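Local coordinates for protein 3-hydroxyacyl-CoA dehydrogenase (Burkholderia thailandensis, PDB 4XGN) that binds NAD in a Rossmann fold and probably oxidises 3-hydroxyacyl-CoA to 3-ketoacyl-CoA, at residues 142-147 and 188-193. Residues are numbered along the deposited sequence; the frame is centred on the assembly and turned at random.
Sequences TGERGV and AIRVMT
Glu-144 and Arg-190 form a buried salt bridge where two neighbouring parallel strands of the Rossmann-type sheet begin. Following Glu-144 outward, CB lies 3.9 Å from Ala-188 O. Glu-144 CG packs 3.7 Å from Arg-190 NE. The chain bends at chi2 (97°), bringing the carboxylate CD to the edge of the guanidinium. Glu-144 OE2 takes two bonds from Arg-190, 3.0 Å from NE and 2.9 Å from NH2. NE meets the anti lone pair of OE2, whereas NH2 approaches from above the carboxylate plane; the two planes are 61° apart. Glu-144 OE1 accepts from Thr-142 OG1 at 2.6 Å, so both carboxylate oxygens are held.

Val-147 CG2 lies over one guanidinium face, 3.5 Å from Arg-190 NH2. Arg-190 NH1 bonds to the carbonyl oxygens of Leu-244 and Ile-238. Phe-221 of the second subunit packs on Glu-144, Ala-188 and Arg-190.

The backbones pair beside this bridge. Arg-145 N gives a hydrogen bond to Ala-188 O (2.8 Å), and Arg-190 N gives one to Gly-146 O (3.1 Å). Ala-188, at positive phi, completes the Schellman motif ending helix 164-184, and the chain then enters strand 189-196.

The carboxylate probably offsets the charge of the buried arginine, while backbone carbonyls take up NH1. This network ties the two strand starts to the end of helix 228-240, and the carboxylate is probably ionised.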
loop_
_atom_site.group_PDB
_atom_site.type_symbol
_atom_site.label_atom_id
_atom_site.label_comp_id
_atom_site.label_asym_id
_atom_site.label_seq_id
_atom_site.Cartn_x
_atom_site.Cartn_y
_atom_site.Cartn_z
ATOM N N THR A 142 29.798 7.070 -7.479
ATOM C CA THR A 142 28.800 6.051 -7.149
ATOM C C THR A 142 27.842 5.785 -8.289
ATOM O O THR A 142 27.126 4.797 -8.284
ATOM C CB THR A 142 28.011 6.416 -5.881
ATOM O OG1 THR A 142 27.743 7.824 -5.860
ATOM C CG2 THR A 142 28.813 6.032 -4.631
ATOM N N GLY A 143 27.833 6.672 -9.272
ATOM C CA GLY A 143 27.174 6.409 -10.534
ATOM C C GLY A 143 26.084 7.403 -10.772
ATOM O O GLY A 143 25.640 7.527 -11.900
ATOM N N GLU A 144 25.628 8.100 -9.722
ATOM C CA GLU A 144 24.482 9.018 -9.880
ATOM C C GLU A 144 24.880 10.268 -10.631
ATOM O O GLU A 144 25.920 10.836 -10.339
ATOM C CB GLU A 144 23.893 9.526 -8.553
ATOM C CG GLU A 144 23.229 8.499 -7.645
ATOM C CD GLU A 144 24.114 7.967 -6.553
ATOM O OE1 GLU A 144 25.326 8.115 -6.651
ATOM O OE2 GLU A 144 23.578 7.367 -5.607
ATOM N N ARG A 145 24.028 10.712 -11.529
ATOM C CA ARG A 145 24.116 12.090 -12.016
ATOM C C ARG A 145 23.435 13.083 -11.047
ATOM O O ARG A 145 23.785 14.264 -10.995
ATOM C CB ARG A 145 23.568 12.203 -13.412
ATOM C CG ARG A 145 24.390 11.544 -14.474
ATOM C CD ARG A 145 23.936 11.931 -15.881
ATOM N NE ARG A 145 24.829 11.371 -16.893
ATOM C CZ ARG A 145 24.825 10.099 -17.293
ATOM N NH1 ARG A 145 23.959 9.208 -16.794
ATOM N NH2 ARG A 145 25.728 9.706 -18.191
ATOM N N GLY A 146 22.429 12.606 -10.319
ATOM C CA GLY A 146 21.769 13.373 -9.288
ATOM C C GLY A 146 20.636 12.604 -8.644
ATOM O O GLY A 146 20.422 11.466 -8.982
ATOM N N VAL A 147 19.983 13.220 -7.666
ATOM C CA VAL A 147 18.957 12.586 -6.889
ATOM C C VAL A 147 17.890 13.616 -6.648
ATOM O O VAL A 147 18.198 14.790 -6.430
ATOM C CB VAL A 147 19.513 12.144 -5.533
ATOM C CG1 VAL A 147 18.421 11.544 -4.642
ATOM C CG2 VAL A 147 20.666 11.177 -5.743
ATOM N N ALA A 188 20.606 7.884 -14.752
ATOM C CA ALA A 188 21.246 7.664 -13.446
ATOM C C ALA A 188 20.806 8.735 -12.428
ATOM O O ALA A 188 21.630 9.256 -11.682
ATOM C CB ALA A 188 22.783 7.557 -13.564
ATOM N N ILE A 189 19.510 9.049 -12.395
ATOM C CA ILE A 189 19.002 9.985 -11.404
ATOM C C ILE A 189 18.018 9.205 -10.532
ATOM O O ILE A 189 17.023 8.665 -11.069
ATOM C CB ILE A 189 18.304 11.177 -12.054
ATOM C CG1 ILE A 189 19.289 11.936 -12.946
ATOM C CG2 ILE A 189 17.605 12.034 -11.013
ATOM C CD1 ILE A 189 18.592 12.880 -13.879
ATOM N N ARG A 190 18.307 9.147 -9.218
ATOM C CA ARG A 190 17.357 8.517 -8.258
ATOM C C ARG A 190 16.213 9.466 -7.891
ATOM O O ARG A 190 16.373 10.693 -7.887
ATOM C CB ARG A 190 18.068 8.009 -7.030
ATOM C CG ARG A 190 18.995 6.879 -7.356
ATOM C CD ARG A 190 19.548 6.184 -6.142
ATOM N NE ARG A 190 20.564 7.008 -5.501
ATOM C CZ ARG A 190 20.405 7.646 -4.338
ATOM N NH1 ARG A 190 19.254 7.640 -3.660
ATOM N NH2 ARG A 190 21.430 8.321 -3.847
ATOM N N VAL A 191 15.041 8.889 -7.643
ATOM C CA VAL A 191 13.833 9.660 -7.369
ATOM C C VAL A 191 13.168 9.052 -6.159
ATOM O O VAL A 191 12.825 7.834 -6.164
ATOM C CB VAL A 191 12.886 9.607 -8.568
ATOM C CG1 VAL A 191 11.631 10.433 -8.326
ATOM C CG2 VAL A 191 13.653 10.019 -9.842
ATOM N N MET A 192 12.990 9.873 -5.127
ATOM C CA MET A 192 12.412 9.404 -3.865
ATOM C C MET A 192 11.411 10.418 -3.325
ATOM O O MET A 192 11.474 11.638 -3.628
ATOM C CB MET A 192 13.518 9.224 -2.826
ATOM C CG MET A 192 14.445 8.024 -3.024
ATOM S SD MET A 192 13.638 6.473 -2.664
ATOM C CE MET A 192 13.194 6.686 -0.964
ATOM N N THR A 193 10.544 9.927 -2.437
ATOM C CA THR A 193 9.591 10.787 -1.762
ATOM C C THR A 193 9.609 10.520 -0.250
ATOM O O THR A 193 9.679 9.354 0.165
ATOM C CB THR A 193 8.170 10.556 -2.367
ATOM O OG1 THR A 193 8.210 10.916 -3.761
ATOM C CG2 THR A 193 7.157 11.417 -1.654
#